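PDB 6DF3: interleukin-20 receptor subunit beta from Homo sapiens, which pairs with IL20RA to form a receptor for the cytokines IL-19, IL-20 and IL-24, and with IL22RA1 to form one for IL-20 and IL-24. Local coordinates for residues N6-S11 and L17-P22; S33-G38 and S88-L93. The protein carries 1 engineered substitution. All coordinates share one frame; numbering follows the deposited sequence.

Contact 1 of 2, residues N6-S11 and L17-P22; sequences NLSVLS and LLMWSP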
loop_
_atom_site.group_PDB
_atom_site.type_symbol
_atom_site.label_atom_id
_atom_site.label_comp_id
_atom_site.label_asym_id
_atom_site.label_seq_id
_atom_site.Cartn_x
_atom_site.Cartn_y
_atom_site.Cartn_z
ATOM N N ASN C 6 -9.159 7.078 34.662
ATOM C CA ASN C 6 -8.320 5.887 34.537
ATOM C C ASN C 6 -8.202 5.439 33.053
ATOM O O ASN C 6 -8.465 4.323 32.690
ATOM C CB ASN C 6 -8.837 4.794 35.489
ATOM C CG ASN C 6 -9.071 5.334 36.935
ATOM O OD1 ASN C 6 -10.212 5.652 37.384
ATOM N ND2 ASN C 6 -7.968 5.500 37.648
ATOM N N LEU C 7 -7.832 6.368 32.196
ATOM C CA LEU C 7 -7.659 6.075 30.798
ATOM C C LEU C 7 -6.361 5.369 30.596
ATOM O O LEU C 7 -5.323 5.827 31.127
ATOM C CB LEU C 7 -7.576 7.335 29.965
ATOM C CG LEU C 7 -8.939 7.851 29.531
ATOM C CD1 LEU C 7 -9.793 8.233 30.711
ATOM C CD2 LEU C 7 -8.759 9.013 28.608
ATOM N N SER C 8 -6.415 4.280 29.826
ATOM C CA SER C 8 -5.210 3.598 29.391
ATOM C C SER C 8 -5.414 2.906 28.010
ATOM O O SER C 8 -6.532 2.700 27.578
ATOM C CB SER C 8 -4.729 2.614 30.499
ATOM O OG SER C 8 -5.493 1.416 30.476
ATOM N N VAL C 9 -4.320 2.585 27.328
ATOM C CA VAL C 9 -4.364 1.793 26.109
ATOM C C VAL C 9 -3.742 0.415 26.373
ATOM O O VAL C 9 -2.597 0.340 26.716
ATOM C CB VAL C 9 -3.622 2.496 24.941
ATOM C CG1 VAL C 9 -3.703 1.651 23.671
ATOM C CG2 VAL C 9 -4.235 3.879 24.642
ATOM N N LEU C 10 -4.495 -0.651 26.149
ATOM C CA LEU C 10 -3.983 -1.991 25.990
ATOM C C LEU C 10 -3.780 -2.303 24.487
ATOM O O LEU C 10 -4.746 -2.379 23.723
ATOM C CB LEU C 10 -4.965 -2.989 26.583
ATOM C CG LEU C 10 -4.631 -4.482 26.444
ATOM C CD1 LEU C 10 -3.362 -4.744 27.235
ATOM C CD2 LEU C 10 -5.790 -5.315 26.976
ATOM N N SER C 11 -2.525 -2.483 24.094
ATOM C CA SER C 11 -2.179 -2.752 22.746
ATOM C C SER C 11 -1.471 -4.078 22.692
ATOM O O SER C 11 -0.354 -4.188 23.170
ATOM C CB SER C 11 -1.312 -1.658 22.116
ATOM O OG SER C 11 -0.793 -2.065 20.823
ATOM N N LEU C 17 -6.641 -0.980 22.059
ATOM C CA LEU C 17 -7.869 -0.781 22.823
ATOM C C LEU C 17 -7.729 0.375 23.808
ATOM O O LEU C 17 -6.933 0.288 24.702
ATOM C CB LEU C 17 -8.179 -2.061 23.625
ATOM C CG LEU C 17 -9.348 -2.967 23.322
ATOM C CD1 LEU C 17 -9.615 -3.989 24.474
ATOM C CD2 LEU C 17 -10.602 -2.152 23.070
ATOM N N LEU C 18 -8.489 1.447 23.652
ATOM C CA LEU C 18 -8.552 2.500 24.669
ATOM C C LEU C 18 -9.592 2.078 25.689
ATOM O O LEU C 18 -10.577 1.444 25.286
ATOM C CB LEU C 18 -8.916 3.843 24.048
ATOM C CG LEU C 18 -9.092 5.038 25.006
ATOM C CD1 LEU C 18 -7.743 5.351 25.600
ATOM C CD2 LEU C 18 -9.661 6.230 24.268
ATOM N N MET C 19 -9.361 2.359 26.989
ATOM C CA MET C 19 -10.186 1.804 28.146
ATOM C C MET C 19 -10.232 2.842 29.207
ATOM O O MET C 19 -9.314 3.628 29.311
ATOM C CB MET C 19 -9.634 0.538 28.822
ATOM C CG MET C 19 -9.473 -0.640 27.855
ATOM S SD MET C 19 -8.592 -2.131 28.450
ATOM C CE MET C 19 -7.368 -1.400 29.545
ATOM N N TRP C 20 -11.331 2.860 29.938
ATOM C CA TRP C 20 -11.541 3.825 31.000
ATOM C C TRP C 20 -12.501 3.189 32.010
ATOM O O TRP C 20 -13.125 2.186 31.704
ATOM C CB TRP C 20 -12.041 5.164 30.416
ATOM C CG TRP C 20 -13.258 5.040 29.530
ATOM C CD1 TRP C 20 -14.527 5.086 29.933
ATOM C CD2 TRP C 20 -13.303 4.853 28.104
ATOM N NE1 TRP C 20 -15.381 4.935 28.882
ATOM C CE2 TRP C 20 -14.659 4.790 27.738
ATOM C CE3 TRP C 20 -12.342 4.736 27.114
ATOM C CZ2 TRP C 20 -15.091 4.608 26.405
ATOM C CZ3 TRP C 20 -12.756 4.536 25.782
ATOM C CH2 TRP C 20 -14.128 4.490 25.442
ATOM N N SER C 21 -12.603 3.758 33.211
ATOM C CA SER C 21 -13.613 3.327 34.170
ATOM C C SER C 21 -14.976 3.902 33.755
ATOM O O SER C 21 -15.047 5.024 33.299
ATOM C CB SER C 21 -13.328 3.836 35.583
ATOM O OG SER C 21 -12.004 3.593 35.937
ATOM N N PRO C 22 -16.053 3.131 33.951
ATOM C CA PRO C 22 -17.340 3.653 33.552
ATOM C C PRO C 22 -17.807 4.775 34.456
ATOM O O PRO C 22 -17.552 4.752 35.658
ATOM C CB PRO C 22 -18.263 2.439 33.702
ATOM C CG PRO C 22 -17.614 1.614 34.757
ATOM C CD PRO C 22 -16.163 1.733 34.432
#
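Ser8 and Met19 grip each other through both backbone groups, Ser8 N bonding to Met19 O at 3.0 Å and Met19 N to Ser8 O at 2.9 Å. Leu10 and Leu17 repeat this exchange, while Val9 and Leu18 form the non-hydrogen-bonded pair between them. The result is the antiparallel hairpin of strands 8-12 and 15-19. Past the last of these bonds, Trp20 CA still directs its hydrogen at Asn6 O, almost straight (173° at H).

Among the apolar contacts, Val9 CG2 meets Leu18 CD1 at 3.9 Å, the two side chains crossing at about a right angle. Leu7 CD1 rests on Trp20 CB at 3.8 Å, whereas the indole turns away to meet Tyr32 edge-to-face. On the face carrying Ser8, Leu10, Leu17 and Met19, the methionine chain bends at its last torsion (chi3 -34°), bringing CE within 3.5 Å of Ser8 OG and also close to Leu10 CB.

One polar side-chain bond closes the open end: Ser21 OG donates to Asn6 OD1 at 3.1 Å, arriving steeply at 101° to the C=O and tilted from its plane. Replacing Ser21 by an alanine would probably leave the side-chain amide of Asn6 without this hydrogen bond and freer to turn.

Backbone bonds thus hold the hairpin whatever its side chains, while Val9 and Leu18 turn to the fibronectin type III domain's apolar interior and Ser8, Leu10, Leu17 and Met19, mostly apolar too, line the other, more exposed face.

Contact 2 of 2, residues S33-G38 and S88-L93; sequences SVEYQG and SAWSIL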
loop_
_atom_site.group_PDB
_atom_site.type_symbol
_atom_site.label_atom_id
_atom_site.label_comp_id
_atom_site.label_asym_id
_atom_site.label_seq_id
_atom_site.Cartn_x
_atom_site.Cartn_y
_atom_site.Cartn_z
ATOM N N SER C 33 -17.725 9.170 23.724
ATOM C CA SER C 33 -17.132 9.557 22.402
ATOM C C SER C 33 -15.645 9.681 22.549
ATOM O O SER C 33 -15.166 10.254 23.531
ATOM C CB SER C 33 -17.709 10.872 21.872
ATOM O OG SER C 33 -19.127 10.798 21.929
ATOM N N VAL C 34 -14.925 9.114 21.590
ATOM C CA VAL C 34 -13.478 9.205 21.567
ATOM C C VAL C 34 -12.933 10.067 20.407
ATOM O O VAL C 34 -13.404 9.934 19.296
ATOM C CB VAL C 34 -12.858 7.825 21.463
ATOM C CG1 VAL C 34 -11.351 7.935 21.425
ATOM C CG2 VAL C 34 -13.344 6.967 22.607
ATOM N N GLU C 35 -11.929 10.910 20.685
ATOM C CA GLU C 35 -11.240 11.650 19.631
ATOM C C GLU C 35 -9.729 11.528 19.793
ATOM O O GLU C 35 -9.284 11.186 20.874
ATOM C CB GLU C 35 -11.638 13.096 19.681
ATOM C CG GLU C 35 -13.093 13.261 19.327
ATOM C CD GLU C 35 -13.519 14.721 19.307
ATOM O OE1 GLU C 35 -12.778 15.579 19.845
ATOM O OE2 GLU C 35 -14.629 15.003 18.775
ATOM N N TYR C 36 -8.959 11.793 18.721
ATOM C CA TYR C 36 -7.486 11.624 18.744
ATOM C C TYR C 36 -6.801 12.703 17.969
ATOM O O TYR C 36 -7.449 13.425 17.186
ATOM C CB TYR C 36 -7.102 10.273 18.129
ATOM C CG TYR C 36 -7.378 10.116 16.618
ATOM C CD1 TYR C 36 -8.596 9.766 16.163
ATOM C CD2 TYR C 36 -6.390 10.365 15.674
ATOM C CE1 TYR C 36 -8.869 9.597 14.792
ATOM C CE2 TYR C 36 -6.620 10.244 14.297
ATOM C CZ TYR C 36 -7.864 9.849 13.868
ATOM O OH TYR C 36 -8.145 9.781 12.544
ATOM N N GLN C 37 -5.522 12.849 18.244
ATOM C CA GLN C 37 -4.568 13.613 17.460
ATOM C C GLN C 37 -3.334 12.764 17.288
ATOM O O GLN C 37 -2.851 12.138 18.256
ATOM C CB GLN C 37 -4.011 14.786 18.276
ATOM C CG GLN C 37 -5.058 15.786 18.630
ATOM C CD GLN C 37 -4.498 17.035 19.292
ATOM O OE1 GLN C 37 -3.644 16.935 20.166
ATOM N NE2 GLN C 37 -5.028 18.180 18.940
ATOM N N GLY C 38 -2.797 12.731 16.087
ATOM C CA GLY C 38 -1.444 12.178 15.906
ATOM C C GLY C 38 -0.495 13.256 16.323
ATOM O O GLY C 38 -0.913 14.375 16.641
ATOM N N SER C 88 -19.992 15.270 29.644
ATOM C CA SER C 88 -18.894 15.530 30.586
ATOM C C SER C 88 -17.811 16.418 29.938
ATOM O O SER C 88 -17.878 16.727 28.772
ATOM C CB SER C 88 -18.247 14.221 30.998
ATOM O OG SER C 88 -17.668 13.557 29.862
ATOM N N ALA C 89 -16.812 16.821 30.702
ATOM C CA ALA C 89 -15.664 17.466 30.148
ATOM C C ALA C 89 -14.825 16.358 29.435
ATOM O O ALA C 89 -15.115 15.160 29.572
ATOM C CB ALA C 89 -14.889 18.156 31.260
ATOM N N TRP C 90 -13.833 16.732 28.625
ATOM C CA TRP C 90 -12.968 15.722 27.981
ATOM C C TRP C 90 -11.937 15.213 28.977
ATOM O O TRP C 90 -11.415 15.999 29.746
ATOM C CB TRP C 90 -12.215 16.298 26.788
ATOM C CG TRP C 90 -13.052 16.585 25.595
ATOM C CD1 TRP C 90 -13.483 17.819 25.177
ATOM C CD2 TRP C 90 -13.579 15.622 24.647
ATOM N NE1 TRP C 90 -14.226 17.684 24.048
ATOM C CE2 TRP C 90 -14.275 16.357 23.670
ATOM C CE3 TRP C 90 -13.514 14.229 24.530
ATOM C CZ2 TRP C 90 -14.934 15.747 22.603
ATOM C CZ3 TRP C 90 -14.170 13.614 23.456
ATOM C CH2 TRP C 90 -14.901 14.382 22.526
ATOM N N SER C 91 -11.629 13.920 28.926
ATOM C CA SER C 91 -10.521 13.344 29.690
ATOM C C SER C 91 -9.415 12.925 28.688
ATOM O O SER C 91 -9.709 12.163 27.749
ATOM C CB SER C 91 -10.922 12.057 30.425
ATOM O OG SER C 91 -11.561 12.232 31.638
ATOM N N ILE C 92 -8.187 13.361 28.954
ATOM C CA ILE C 92 -7.086 13.150 28.094
ATOM C C ILE C 92 -6.250 11.997 28.587
ATOM O O ILE C 92 -5.970 11.913 29.689
ATOM C CB ILE C 92 -6.293 14.447 27.920
ATOM C CG1 ILE C 92 -7.267 15.492 27.376
ATOM C CG2 ILE C 92 -5.173 14.305 26.902
ATOM C CD1 ILE C 92 -6.607 16.829 27.179
ATOM N N LEU C 93 -5.879 11.074 27.720
ATOM C CA LEU C 93 -4.897 10.036 28.085
ATOM C C LEU C 93 -3.577 10.690 28.570
ATOM O O LEU C 93 -3.080 11.575 27.930
ATOM C CB LEU C 93 -4.656 9.123 26.877
ATOM C CG LEU C 93 -3.686 7.989 26.993
ATOM C CD1 LEU C 93 -4.315 6.943 27.850
ATOM C CD2 LEU C 93 -3.323 7.441 25.609
#
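Trp90 brings the six-membered half of its indole against Glu35 and the backbone of Ser33, and no hydrogen bond links the two segments. Glu35 CD lies 3.5 Å from Trp90 CH2, and Glu35 OE1 is equally close to Trp90 CZ2, at 3.5 Å. The carboxylate and indole planes are only 28° apart, closer to parallel than to perpendicular, with the carboxylate lying by the CZ2-CH2 side of the ring. Ser33 O comes instead at the ring edge, near its plane, 3.5 Å from Trp90 CZ3.

The torsions account for the meeting. Trp90 has CG anti to its own carbonyl carbon (chi1 -71°), and from there the indole reaches across to strand 31-37 although the backbones stay well apart. Glu35 leaves its strand toward Trp90, its chain fully extended beyond CG (chi2 -177°), and runs at about a right angle to the tryptophan side chain.

The acid's main polar partner is Arg78, which forms a salt bridge with Glu35 OE1 and also a cation-pi contact with Trp90. One guanidinium therefore serves both sides of the contact, and its positive charge probably offsets the negative charge that Glu35 brings beside the electron-rich indole.

Strand 74-83, the source of Arg78, runs between 31-37 and 86-98 in the four-stranded sheet of the first fibronectin type III domain. Trp90 consequently spans this middle strand, touching Arg80 on it as well, and joins two strands that are not neighbours in the sheet.

Overall arrangement
From the N terminus, the chain first enters contact 1, a short hairpin closed across only five residues. After a connecting loop it reaches strand 31-37, the next strand in the chain, where contact 2 opens, and returns about fifty residues later on strand 86-98, after helix 39-44, the Cys55-Cys63 disulfide and strand 74-83. The two closures are in series, neither enclosing nor crossing the other. Contact 1 belongs to the three-stranded sheet and contact 2 to the four-stranded one, the two sheets of the first fibronectin type III domain. With centres about 12 Å apart, they meet directly: Leu18 packs on Val34, while Leu7 and Ser8 approach Ser91 and Leu93, joining the two sheets.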